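Local coordinates for protein chitinase (Thermococcus chitonophagus, PDB 5XSW) that probably cleaves chitin chains internally as an endochitinase, this C-terminal part pairing a beta-rich domain with a helical domain whose pocket holds a chitin-derived glycan, at residues A[145-150]-A[200-205]; A[206-211]-A[380-385]; A[328-333]-A[373-378]; A[344-349]-A[366-371]. One frame throughout, in Å; residues are numbered along the deposited sequence.

Overall arrangement
Helices 203-214 and 374-386 connect the first three contacts. Interaction 1 holds a loop against the start of helix 203-214; interaction 2, about 9 Å away between centres, packs the next turns of that helix on helix 374-386. Interaction 3, centred about 10 Å from interaction 2, sets the start of helix 374-386 against helix 327-338, and the side chain of His374 comes within about 4 Å of a bound sugar. Leu209 CD1 lies 3.4 Å from His374 CE1, so interactions 2 and 3 meet. Interaction 4, centred about 11 Å from interaction 3, joins it through a probable backbone hydrogen bond, Val375 N to Glu369 O at 2.9 Å, and carries Phe371 of the glycan pocket.

Interaction 1 (A[145-150]-A[200-205]); sequences KPHQNG and KVNPNF
Asn202 pushes its amide against the backbone of Gly150, and this is the tight side of the contact. Its ND2 donates to Gly150 O at 3.0 Å with an N-H...O angle of 152°; the donor lies in the carbonyl plane on a lone pair, and the oxygen is close to the Asn202 amide plane. The same Gly150 O rests 3.8 Å from Phe205 CB. ND2 has a second acceptor in Asp386 OD1, so both its hydrogens can be used. Turning CG of Asn202 opposite the backbone N (chi1 -180°) lets the other end of the amide cap a helix: OD1 accepts from Asn204 N at 3.0 Å, from above the carbonyl plane, making Asn202 the N-cap of helix 203-214. With an alanine here, the first turn of that helix would probably be left without its cap and Gly150 O without this donor. The side toward His147 is looser. His147 NE2 and Asn204 ND2 stand 3.9 Å apart with ring and amide planes only 16° from parallel, and a water joins them. That water sits in the plane of the imidazole at its edge, 2.8 Å from His147 NE2, and accepts from Asn204 ND2, also at 2.8 Å. Asn204 ND2 donates to Asp386 OD1 as well, while His147 ND1 takes a weak bond from Asn149 N at 3.3 Å.

Interaction 2 (A[206-211]-A[380-385]); sequences LMALAA and NITATM
Met207 opens the contact by setting its CB 3.5 Å from the terminal methyl, CE, of Met385. The two thioether chains cross at about a right angle: Met385 runs straight as far as SD and bends only there (chi3 81°), which lays CE against the root of Met207, while Met207, bent at both chi2 and chi3, brings its own CE to 3.9 Å from Met385 CE. One residue on, Ala208 is the point of nearest backbone approach, its CA 5.5 Å from that of Ile381. Its methyl fits between two branches of the facing helix, with CB 3.7 Å from Ile381 CG2 and 3.3 Å from Thr382 OG1. A turn later the touch is slighter, Ala211 CB lying 4.5 Å from Ile381 CD1. The local axes of 206-211 and 380-385 pass 8.5 Å apart, their directions differing by 138°, with alanines at two of the three touching positions of 206-211. Met181 of strand 179-181 meets Ala211, Ile381 and Met385 beside this seam. Thr382 OG1 bonds to Val378 O, so this hydroxyl is satisfied within its own helix although it packs on the Ala208 methyl, and the two segments meet through van der Waals packing, without a polar bond between them.

Interaction 3 (A[328-333]-A[373-378]); sequences ETEIID and GHVPTV
Asp333 and His374 form a buried His-carboxylate pair between helices 327-338 and 374-386, whose local axes pass 9.5 Å apart with directions differing by 130°. Followed outward, Asp333 CB has Val375 CG2 as its nearest neighbour across the contact, at 4.4 Å. CG sits in the plane of the imidazole at its edge, 3.3 Å from His374 ND1. The branch OD1 lies 3.0 Å from His374 CE1 and also packs on Val378 CG1. The other branch, OD2, accepts from His374 ND1 at 2.6 Å with an N-H...O angle of 149°. This bond uses the syn side of the carboxylate and lies close to the ring plane, although carboxylate and ring planes are turned 29° apart. OD2 also lies 3.2 Å from Val375 CA. Beyond the pair, His374 NE2 is hydrogen-bonded to Glu213 OE1; His374 and Glu213 both belong to the glycan pocket, so Asp333, as a second-shell residue, probably helps fix the turn of the imidazole. If an alanine replaced Asp333, ND1 would lose its acceptor and the ring would probably be freer to turn away from Glu213. At the flank, Glu330 crosses Val375 at about a right angle, its CG 3.9 Å from Val375 CG1.

Interaction 4 (A[344-349]-A[366-371]); sequences EALKIF and FNMEGF. With NAG (2-acetamido-2-deoxy-beta-D-glucopyranose), chain C.
Leu346 places one methyl in the bend of Met368: its CD1 is 3.6 Å from Met368 SD, and Met368 CG and CE come equally close. The curl follows from the last torsion of the methionine (chi3 46°), which folds CE back toward CB, so that CG, SD and CE all lie round the methyl. Next to this pair Ile348 lies over one face of the Phe366 ring, its CG1 4.0 Å from Phe366 CE2 and offset toward the rim. The ring's edge is turned to the backbone instead, with Leu346 O in the vicinity of its plane and 3.8 Å from Phe366 CE2. Around this apolar cluster, Phe334 of helix 327-338 backs Leu346 and Met368, and Ala356 of helix 353-357 touches both Ile348 and Phe366. Each chain turns out of its helix through a residue of positive phi, Lys347 (56°) after helix 340-346 and Asn367 (54°) after helix 362-365. From Met368 the loop runs on to Phe371, whose backbone N is bonded to Asn337 OD1. In the bound N-acetylglucosamine (NAG), NAG O6 donates to Phe371 O at 2.8 Å. Phe371 CB stands 4.1 Å from NAG C6. The Phe371 ring stacks on Phe371 of the second subunit, and Arg338 of that subunit also bonds the sugar. The cluster packs the start of a loop whose far end, at Phe371, forms part of the glycan-binding pocket at the subunit interface.

Interaction 1 (A[145-150]-A[200-205])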
loop_
_atom_site.group_PDB
_atom_site.type_symbol
_atom_site.label_atom_id
_atom_site.label_comp_id
_atom_site.label_asym_id
_atom_site.label_seq_id
_atom_site.Cartn_x
_atom_site.Cartn_y
_atom_site.Cartn_z
ATOM N N LYS A 145 23.488 31.701 -3.691
ATOM C CA LYS A 145 22.310 32.559 -3.753
ATOM C C LYS A 145 21.153 31.975 -2.909
ATOM O O LYS A 145 20.573 30.992 -3.316
ATOM C CB LYS A 145 21.879 32.687 -5.213
ATOM C CG LYS A 145 20.601 33.505 -5.432
ATOM C CD LYS A 145 20.211 33.622 -6.928
ATOM C CE LYS A 145 19.565 32.326 -7.461
ATOM N NZ LYS A 145 18.687 32.510 -8.674
ATOM N N PRO A 146 20.840 32.552 -1.740
ATOM C CA PRO A 146 19.713 31.983 -0.976
ATOM C C PRO A 146 18.416 31.939 -1.787
ATOM O O PRO A 146 18.210 32.726 -2.733
ATOM C CB PRO A 146 19.558 32.927 0.227
ATOM C CG PRO A 146 20.382 34.160 -0.103
ATOM C CD PRO A 146 21.370 33.799 -1.152
ATOM N N HIS A 147 17.540 30.996 -1.432
ATOM C CA HIS A 147 16.291 30.810 -2.159
ATOM C C HIS A 147 15.190 30.341 -1.210
ATOM O O HIS A 147 15.410 30.225 -0.018
ATOM C CB HIS A 147 16.470 29.808 -3.279
ATOM C CG HIS A 147 16.872 28.427 -2.797
ATOM N ND1 HIS A 147 15.979 27.368 -2.712
ATOM C CD2 HIS A 147 18.069 27.948 -2.352
ATOM C CE1 HIS A 147 16.617 26.284 -2.288
ATOM N NE2 HIS A 147 17.882 26.608 -2.050
ATOM N N GLN A 148 14.000 30.095 -1.731
ATOM C CA GLN A 148 12.910 29.696 -0.834
ATOM C C GLN A 148 12.076 28.581 -1.490
ATOM O O GLN A 148 10.854 28.508 -1.303
ATOM C CB GLN A 148 12.044 30.939 -0.458
ATOM C CG GLN A 148 12.710 31.821 0.691
ATOM C CD GLN A 148 12.848 31.126 2.110
ATOM O OE1 GLN A 148 12.005 31.361 2.990
ATOM N NE2 GLN A 148 13.934 30.316 2.339
ATOM N N ASN A 149 12.705 27.722 -2.276
ATOM C CA ASN A 149 11.948 26.603 -2.872
ATOM C C ASN A 149 11.477 25.599 -1.783
ATOM O O ASN A 149 12.205 25.344 -0.803
ATOM C CB ASN A 149 12.800 25.852 -3.904
ATOM C CG ASN A 149 13.093 26.702 -5.155
ATOM O OD1 ASN A 149 12.318 26.721 -6.107
ATOM N ND2 ASN A 149 14.234 27.325 -5.164
ATOM N N GLY A 150 10.300 25.028 -1.960
ATOM C CA GLY A 150 9.847 24.056 -0.972
ATOM C C GLY A 150 10.128 22.690 -1.549
ATOM O O GLY A 150 11.275 22.358 -1.824
ATOM N N LYS A 200 12.803 16.559 -9.754
ATOM C CA LYS A 200 12.823 18.020 -9.475
ATOM C C LYS A 200 12.558 18.315 -8.027
ATOM O O LYS A 200 12.128 19.424 -7.674
ATOM C CB LYS A 200 11.796 18.782 -10.355
ATOM C CG LYS A 200 11.807 18.277 -11.830
ATOM C CD LYS A 200 13.258 18.308 -12.421
ATOM C CE LYS A 200 13.200 17.663 -13.824
ATOM N NZ LYS A 200 14.575 17.641 -14.502
ATOM N N VAL A 201 12.839 17.333 -7.159
ATOM C CA VAL A 201 12.678 17.545 -5.724
ATOM C C VAL A 201 13.895 18.202 -5.086
ATOM O O VAL A 201 15.038 17.736 -5.293
ATOM C CB VAL A 201 12.433 16.152 -4.996
ATOM C CG1 VAL A 201 12.216 16.368 -3.469
ATOM C CG2 VAL A 201 11.190 15.510 -5.681
ATOM N N ASN A 202 13.640 19.285 -4.355
ATOM C CA ASN A 202 14.610 20.068 -3.589
ATOM C C ASN A 202 15.297 19.179 -2.550
ATOM O O ASN A 202 14.636 18.655 -1.663
ATOM C CB ASN A 202 13.864 21.201 -2.867
ATOM C CG ASN A 202 14.766 22.103 -2.026
ATOM O OD1 ASN A 202 16.005 21.977 -2.004
ATOM N ND2 ASN A 202 14.146 23.053 -1.352
ATOM N N PRO A 203 16.614 18.996 -2.663
ATOM C CA PRO A 203 17.320 18.167 -1.685
ATOM C C PRO A 203 17.096 18.651 -0.271
ATOM O O PRO A 203 17.069 17.817 0.637
ATOM C CB PRO A 203 18.840 18.331 -2.075
ATOM C CG PRO A 203 18.809 18.751 -3.529
ATOM C CD PRO A 203 17.504 19.565 -3.694
ATOM N N ASN A 204 16.935 19.962 -0.052
ATOM C CA ASN A 204 16.737 20.432 1.320
ATOM C C ASN A 204 15.374 19.920 1.898
ATOM O O ASN A 204 15.217 19.717 3.103
ATOM C CB ASN A 204 16.727 21.958 1.357
ATOM C CG ASN A 204 18.122 22.554 1.119
ATOM O OD1 ASN A 204 19.147 21.908 1.371
ATOM N ND2 ASN A 204 18.150 23.785 0.596
ATOM N N PHE A 205 14.404 19.749 1.020
ATOM C CA PHE A 205 13.082 19.281 1.487
ATOM C C PHE A 205 13.243 17.793 1.953
ATOM O O PHE A 205 12.747 17.422 3.004
ATOM C CB PHE A 205 12.043 19.374 0.381
ATOM C CG PHE A 205 10.700 18.805 0.807
ATOM C CD1 PHE A 205 9.862 19.578 1.588
ATOM C CD2 PHE A 205 10.348 17.476 0.498
ATOM C CE1 PHE A 205 8.628 19.074 2.064
ATOM C CE2 PHE A 205 9.114 16.934 0.975
ATOM C CZ PHE A 205 8.265 17.759 1.754
HETATM O O HOH W 1 20.019 25.476 -0.674
#

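Interaction 2 (A[206-211]-A[380-385])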
loop_
_atom_site.group_PDB
_atom_site.type_symbol
_atom_site.label_atom_id
_atom_site.label_comp_id
_atom_site.label_asym_id
_atom_site.label_seq_id
_atom_site.Cartn_x
_atom_site.Cartn_y
_atom_site.Cartn_z
ATOM N N LEU A 206 13.903 16.958 1.149
ATOM C CA LEU A 206 14.110 15.522 1.561
ATOM C C LEU A 206 14.948 15.446 2.823
ATOM O O LEU A 206 14.712 14.600 3.691
ATOM C CB LEU A 206 14.795 14.684 0.448
ATOM C CG LEU A 206 13.861 14.426 -0.752
ATOM C CD1 LEU A 206 14.523 13.620 -1.863
ATOM C CD2 LEU A 206 12.567 13.633 -0.305
ATOM N N MET A 207 15.878 16.380 2.981
ATOM C CA MET A 207 16.734 16.445 4.187
ATOM C C MET A 207 15.881 16.752 5.434
ATOM O O MET A 207 16.005 16.121 6.516
ATOM C CB MET A 207 17.829 17.529 4.028
ATOM C CG MET A 207 18.959 17.124 3.073
ATOM S SD MET A 207 20.205 16.005 3.845
ATOM C CE MET A 207 20.947 17.040 5.117
ATOM N N ALA A 208 15.013 17.729 5.262
ATOM C CA ALA A 208 14.142 18.176 6.318
ATOM C C ALA A 208 13.189 17.034 6.692
ATOM O O ALA A 208 12.895 16.822 7.873
ATOM C CB ALA A 208 13.296 19.396 5.844
ATOM N N LEU A 209 12.715 16.337 5.661
ATOM C CA LEU A 209 11.720 15.297 5.864
ATOM C C LEU A 209 12.382 14.159 6.679
ATOM O O LEU A 209 11.820 13.686 7.660
ATOM C CB LEU A 209 11.204 14.769 4.528
ATOM C CG LEU A 209 10.115 13.643 4.666
ATOM C CD1 LEU A 209 8.859 14.086 5.498
ATOM C CD2 LEU A 209 9.688 13.179 3.278
ATOM N N ALA A 210 13.593 13.743 6.293
ATOM C CA ALA A 210 14.249 12.645 7.027
ATOM C C ALA A 210 14.544 13.062 8.474
ATOM O O ALA A 210 14.550 12.217 9.392
ATOM C CB ALA A 210 15.557 12.207 6.321
ATOM N N ALA A 211 14.863 14.348 8.688
ATOM C CA ALA A 211 15.218 14.794 10.028
ATOM C C ALA A 211 13.978 14.657 10.977
ATOM O O ALA A 211 14.064 14.151 12.122
ATOM C CB ALA A 211 15.724 16.251 9.977
ATOM N N ASN A 380 9.749 24.683 8.106
ATOM C CA ASN A 380 10.759 25.545 8.741
ATOM C C ASN A 380 12.189 25.098 8.427
ATOM O O ASN A 380 13.063 25.918 8.118
ATOM C CB ASN A 380 10.543 25.578 10.257
ATOM C CG ASN A 380 9.270 26.385 10.622
ATOM O OD1 ASN A 380 8.897 27.366 9.940
ATOM N ND2 ASN A 380 8.574 25.940 11.650
ATOM N N ILE A 381 12.446 23.800 8.492
ATOM C CA ILE A 381 13.823 23.338 8.222
ATOM C C ILE A 381 14.185 23.518 6.739
ATOM O O ILE A 381 15.316 23.933 6.413
ATOM C CB ILE A 381 14.020 21.843 8.678
ATOM C CG1 ILE A 381 13.936 21.778 10.203
ATOM C CG2 ILE A 381 15.379 21.272 8.207
ATOM C CD1 ILE A 381 14.057 20.320 10.793
ATOM N N THR A 382 13.257 23.208 5.838
ATOM C CA THR A 382 13.520 23.413 4.414
ATOM C C THR A 382 13.868 24.902 4.161
ATOM O O THR A 382 14.837 25.202 3.433
ATOM C CB THR A 382 12.291 23.005 3.545
ATOM O OG1 THR A 382 11.938 21.649 3.852
ATOM C CG2 THR A 382 12.545 23.096 2.025
ATOM N N ALA A 383 13.052 25.808 4.714
ATOM C CA ALA A 383 13.284 27.257 4.537
ATOM C C ALA A 383 14.665 27.652 5.108
ATOM O O ALA A 383 15.420 28.366 4.470
ATOM C CB ALA A 383 12.156 28.082 5.221
ATOM N N THR A 384 14.989 27.196 6.308
ATOM C CA THR A 384 16.304 27.499 6.924
ATOM C C THR A 384 17.484 26.976 6.113
ATOM O O THR A 384 18.477 27.675 5.940
ATOM C CB THR A 384 16.366 26.936 8.363
ATOM O OG1 THR A 384 15.237 27.474 9.082
ATOM C CG2 THR A 384 17.665 27.339 9.104
ATOM N N MET A 385 17.385 25.745 5.619
ATOM C CA MET A 385 18.425 25.190 4.765
ATOM C C MET A 385 18.559 25.985 3.468
ATOM O O MET A 385 19.668 26.243 3.000
ATOM C CB MET A 385 18.107 23.716 4.444
ATOM C CG MET A 385 18.260 22.824 5.682
ATOM S SD MET A 385 17.886 21.128 5.251
ATOM C CE MET A 385 19.460 20.604 4.508
#

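Interaction 3 (A[328-333]-A[373-378])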
loop_
_atom_site.group_PDB
_atom_site.type_symbol
_atom_site.label_atom_id
_atom_site.label_comp_id
_atom_site.label_asym_id
_atom_site.label_seq_id
_atom_site.Cartn_x
_atom_site.Cartn_y
_atom_site.Cartn_z
ATOM N N GLU A 328 1.754 24.651 -1.489
ATOM C CA GLU A 328 1.927 23.378 -2.136
ATOM C C GLU A 328 2.751 22.407 -1.239
ATOM O O GLU A 328 2.404 21.211 -1.046
ATOM C CB GLU A 328 2.612 23.541 -3.490
ATOM C CG GLU A 328 2.902 22.162 -4.140
ATOM C CD GLU A 328 3.511 22.245 -5.532
ATOM O OE1 GLU A 328 4.405 23.113 -5.736
ATOM O OE2 GLU A 328 3.146 21.422 -6.383
ATOM N N THR A 329 3.847 22.928 -0.728
ATOM C CA THR A 329 4.772 22.136 0.119
ATOM C C THR A 329 4.048 21.662 1.390
ATOM O O THR A 329 4.242 20.535 1.845
ATOM C CB THR A 329 6.057 22.952 0.467
ATOM O OG1 THR A 329 6.751 23.239 -0.774
ATOM C CG2 THR A 329 6.979 22.115 1.380
ATOM N N GLU A 330 3.240 22.522 1.992
ATOM C CA GLU A 330 2.458 22.126 3.151
ATOM C C GLU A 330 1.469 20.960 2.839
ATOM O O GLU A 330 1.365 20.009 3.625
ATOM C CB GLU A 330 1.633 23.344 3.678
ATOM C CG GLU A 330 2.564 24.395 4.316
ATOM C CD GLU A 330 1.839 25.721 4.492
ATOM O OE1 GLU A 330 0.652 25.689 4.846
ATOM O OE2 GLU A 330 2.445 26.764 4.269
ATOM N N ILE A 331 0.763 21.058 1.721
ATOM C CA ILE A 331 -0.208 20.043 1.280
ATOM C C ILE A 331 0.519 18.718 1.031
ATOM O O ILE A 331 0.115 17.638 1.502
ATOM C CB ILE A 331 -0.913 20.476 0.020
ATOM C CG1 ILE A 331 -1.836 21.670 0.335
ATOM C CG2 ILE A 331 -1.761 19.321 -0.573
ATOM C CD1 ILE A 331 -2.459 22.327 -0.891
ATOM N N ILE A 332 1.601 18.799 0.286
ATOM C CA ILE A 332 2.348 17.588 -0.041
ATOM C C ILE A 332 2.960 16.954 1.247
ATOM O O ILE A 332 2.891 15.738 1.407
ATOM C CB ILE A 332 3.484 17.866 -1.078
ATOM C CG1 ILE A 332 2.941 18.231 -2.472
ATOM C CG2 ILE A 332 4.426 16.643 -1.254
ATOM C CD1 ILE A 332 1.876 17.282 -3.037
ATOM N N ASP A 333 3.560 17.754 2.128
ATOM C CA ASP A 333 4.086 17.197 3.371
ATOM C C ASP A 333 2.955 16.626 4.261
ATOM O O ASP A 333 3.099 15.585 4.880
ATOM C CB ASP A 333 4.822 18.238 4.184
ATOM C CG ASP A 333 5.451 17.640 5.399
ATOM O OD1 ASP A 333 6.417 16.881 5.209
ATOM O OD2 ASP A 333 4.955 17.821 6.547
ATOM N N GLY A 373 3.848 17.891 14.977
ATOM C CA GLY A 373 4.247 19.167 14.362
ATOM C C GLY A 373 4.964 18.943 13.030
ATOM O O GLY A 373 5.824 19.749 12.632
ATOM N N HIS A 374 4.543 17.897 12.309
ATOM C CA HIS A 374 5.237 17.443 11.107
ATOM C C HIS A 374 5.369 18.570 10.061
ATOM O O HIS A 374 6.467 18.854 9.588
ATOM C CB HIS A 374 4.486 16.240 10.474
ATOM C CG HIS A 374 5.304 15.460 9.489
ATOM N ND1 HIS A 374 5.576 15.929 8.213
ATOM C CD2 HIS A 374 5.870 14.226 9.571
ATOM C CE1 HIS A 374 6.246 15.008 7.537
ATOM N NE2 HIS A 374 6.459 13.969 8.344
ATOM N N VAL A 375 4.249 19.192 9.688
ATOM C CA VAL A 375 4.261 20.202 8.612
ATOM C C VAL A 375 5.095 21.467 8.990
ATOM O O VAL A 375 6.016 21.825 8.255
ATOM C CB VAL A 375 2.808 20.606 8.172
ATOM C CG1 VAL A 375 2.814 21.855 7.213
ATOM C CG2 VAL A 375 2.189 19.427 7.443
ATOM N N PRO A 376 4.808 22.114 10.130
ATOM C CA PRO A 376 5.649 23.282 10.438
ATOM C C PRO A 376 7.147 22.923 10.618
ATOM O O PRO A 376 8.003 23.725 10.296
ATOM C CB PRO A 376 5.075 23.809 11.781
ATOM C CG PRO A 376 4.322 22.608 12.395
ATOM C CD PRO A 376 3.741 21.911 11.150
ATOM N N THR A 377 7.459 21.765 11.164
ATOM C CA THR A 377 8.876 21.381 11.295
ATOM C C THR A 377 9.554 21.269 9.928
ATOM O O THR A 377 10.630 21.826 9.713
ATOM C CB THR A 377 9.026 20.025 12.043
ATOM O OG1 THR A 377 8.427 20.126 13.349
ATOM C CG2 THR A 377 10.524 19.604 12.213
ATOM N N VAL A 378 8.936 20.520 9.015
ATOM C CA VAL A 378 9.582 20.205 7.746
ATOM C C VAL A 378 9.702 21.507 6.928
ATOM O O VAL A 378 10.716 21.797 6.279
ATOM C CB VAL A 378 8.774 19.125 6.979
ATOM C CG1 VAL A 378 9.258 19.007 5.535
ATOM C CG2 VAL A 378 8.959 17.705 7.712
#

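Interaction 4 (A[344-349]-A[366-371])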
loop_
_atom_site.group_PDB
_atom_site.type_symbol
_atom_site.label_atom_id
_atom_site.label_comp_id
_atom_site.label_asym_id
_atom_site.label_seq_id
_atom_site.Cartn_x
_atom_site.Cartn_y
_atom_site.Cartn_z
ATOM N N GLU A 344 -7.529 14.819 0.670
ATOM C CA GLU A 344 -8.828 14.799 -0.029
ATOM C C GLU A 344 -9.946 15.326 0.859
ATOM O O GLU A 344 -10.839 16.087 0.392
ATOM C CB GLU A 344 -9.159 13.352 -0.499
ATOM C CG GLU A 344 -10.459 13.284 -1.243
ATOM C CD GLU A 344 -10.733 11.892 -1.788
ATOM O OE1 GLU A 344 -10.169 10.883 -1.278
ATOM O OE2 GLU A 344 -11.485 11.799 -2.766
ATOM N N ALA A 345 -9.882 14.983 2.151
ATOM C CA ALA A 345 -10.917 15.372 3.112
ATOM C C ALA A 345 -10.943 16.891 3.364
ATOM O O ALA A 345 -11.991 17.433 3.794
ATOM C CB ALA A 345 -10.728 14.678 4.420
ATOM N N LEU A 346 -9.815 17.567 3.133
ATOM C CA LEU A 346 -9.729 19.028 3.344
ATOM C C LEU A 346 -10.570 19.793 2.310
ATOM O O LEU A 346 -10.948 20.952 2.562
ATOM C CB LEU A 346 -8.253 19.515 3.270
ATOM C CG LEU A 346 -7.314 18.840 4.270
ATOM C CD1 LEU A 346 -5.841 19.290 3.990
ATOM C CD2 LEU A 346 -7.753 19.182 5.662
ATOM N N LYS A 347 -10.768 19.181 1.144
ATOM C CA LYS A 347 -11.513 19.788 0.040
ATOM C C LYS A 347 -10.937 21.164 -0.380
ATOM O O LYS A 347 -11.685 22.079 -0.735
ATOM C CB LYS A 347 -13.009 19.948 0.427
ATOM C CG LYS A 347 -13.723 18.591 0.617
ATOM C CD LYS A 347 -13.660 17.782 -0.696
ATOM C CE LYS A 347 -14.525 16.508 -0.533
ATOM N NZ LYS A 347 -14.558 15.579 -1.705
ATOM N N ILE A 348 -9.617 21.290 -0.349
ATOM C CA ILE A 348 -8.928 22.515 -0.786
ATOM C C ILE A 348 -9.253 22.923 -2.216
ATOM O O ILE A 348 -9.350 24.114 -2.533
ATOM C CB ILE A 348 -7.410 22.326 -0.627
ATOM C CG1 ILE A 348 -7.076 22.482 0.860
ATOM C CG2 ILE A 348 -6.619 23.306 -1.554
ATOM C CD1 ILE A 348 -5.729 21.830 1.259
ATOM N N PHE A 349 -9.465 21.950 -3.091
ATOM C CA PHE A 349 -9.634 22.234 -4.500
ATOM C C PHE A 349 -11.087 22.259 -4.933
ATOM O O PHE A 349 -11.377 22.270 -6.109
ATOM C CB PHE A 349 -8.847 21.211 -5.341
ATOM C CG PHE A 349 -7.364 21.276 -5.085
ATOM C CD1 PHE A 349 -6.799 20.531 -4.051
ATOM C CD2 PHE A 349 -6.540 22.123 -5.846
ATOM C CE1 PHE A 349 -5.398 20.631 -3.769
ATOM C CE2 PHE A 349 -5.164 22.238 -5.581
ATOM C CZ PHE A 349 -4.584 21.483 -4.559
ATOM N N PHE A 366 -6.313 25.201 8.113
ATOM C CA PHE A 366 -6.929 23.923 7.813
ATOM C C PHE A 366 -6.580 22.820 8.798
ATOM O O PHE A 366 -6.941 21.676 8.594
ATOM C CB PHE A 366 -6.586 23.502 6.392
ATOM C CG PHE A 366 -7.429 24.168 5.351
ATOM C CD1 PHE A 366 -7.178 25.468 4.969
ATOM C CD2 PHE A 366 -8.483 23.502 4.775
ATOM C CE1 PHE A 366 -7.959 26.082 4.017
ATOM C CE2 PHE A 366 -9.268 24.109 3.822
ATOM C CZ PHE A 366 -9.007 25.405 3.446
ATOM N N ASN A 367 -5.863 23.167 9.853
ATOM C CA ASN A 367 -5.445 22.173 10.827
ATOM C C ASN A 367 -4.709 20.996 10.190
ATOM O O ASN A 367 -5.040 19.851 10.426
ATOM C CB ASN A 367 -6.636 21.716 11.657
ATOM C CG ASN A 367 -7.281 22.861 12.403
ATOM O OD1 ASN A 367 -6.686 23.437 13.308
ATOM N ND2 ASN A 367 -8.490 23.218 12.008
ATOM N N MET A 368 -3.732 21.315 9.353
ATOM C CA MET A 368 -2.929 20.331 8.635
ATOM C C MET A 368 -1.534 20.221 9.231
ATOM O O MET A 368 -0.545 20.178 8.526
ATOM C CB MET A 368 -2.818 20.653 7.151
ATOM C CG MET A 368 -4.057 21.191 6.508
ATOM S SD MET A 368 -3.581 21.941 4.957
ATOM C CE MET A 368 -2.500 20.709 4.281
ATOM N N GLU A 369 -1.462 20.229 10.545
ATOM C CA GLU A 369 -0.191 20.076 11.208
ATOM C C GLU A 369 0.462 18.726 10.920
ATOM O O GLU A 369 1.676 18.620 10.855
ATOM C CB GLU A 369 -0.324 20.294 12.706
ATOM C CG GLU A 369 1.018 20.494 13.367
ATOM C CD GLU A 369 0.952 21.359 14.597
ATOM O OE1 GLU A 369 -0.163 21.639 15.060
ATOM O OE2 GLU A 369 2.020 21.744 15.095
ATOM N N GLY A 370 -0.354 17.691 10.795
ATOM C CA GLY A 370 0.126 16.323 10.915
ATOM C C GLY A 370 0.514 15.921 12.346
ATOM O O GLY A 370 0.421 16.718 13.256
ATOM N N PHE A 371 0.999 14.700 12.550
ATOM C CA PHE A 371 1.459 14.312 13.902
ATOM C C PHE A 371 2.809 14.892 14.272
ATOM O O PHE A 371 3.703 14.929 13.429
ATOM C CB PHE A 371 1.545 12.781 14.016
ATOM C CG PHE A 371 0.187 12.093 13.960
ATOM C CD1 PHE A 371 -0.783 12.392 14.902
ATOM C CD2 PHE A 371 -0.114 11.183 12.965
ATOM C CE1 PHE A 371 -2.043 11.785 14.861
ATOM C CE2 PHE A 371 -1.365 10.572 12.913
ATOM C CZ PHE A 371 -2.323 10.879 13.868
HETATM C C1 NAG C . 8.417 10.201 14.203
HETATM C C2 NAG C . 8.238 8.789 13.792
HETATM C C3 NAG C . 7.571 8.691 12.430
HETATM C C4 NAG C . 6.304 9.489 12.347
HETATM C C5 NAG C . 6.599 10.882 12.730
HETATM C C6 NAG C . 5.310 11.659 12.722
HETATM C C7 NAG C . 9.827 6.930 14.452
HETATM C C8 NAG C . 11.236 6.292 14.330
HETATM N N2 NAG C . 9.561 8.130 13.764
HETATM O O3 NAG C . 7.278 7.326 12.063
HETATM O O4 NAG C . 5.849 9.585 10.980
HETATM O O5 NAG C . 7.155 10.951 14.090
HETATM O O6 NAG C . 5.712 12.928 13.224
HETATM O O7 NAG C . 8.906 6.428 15.106
#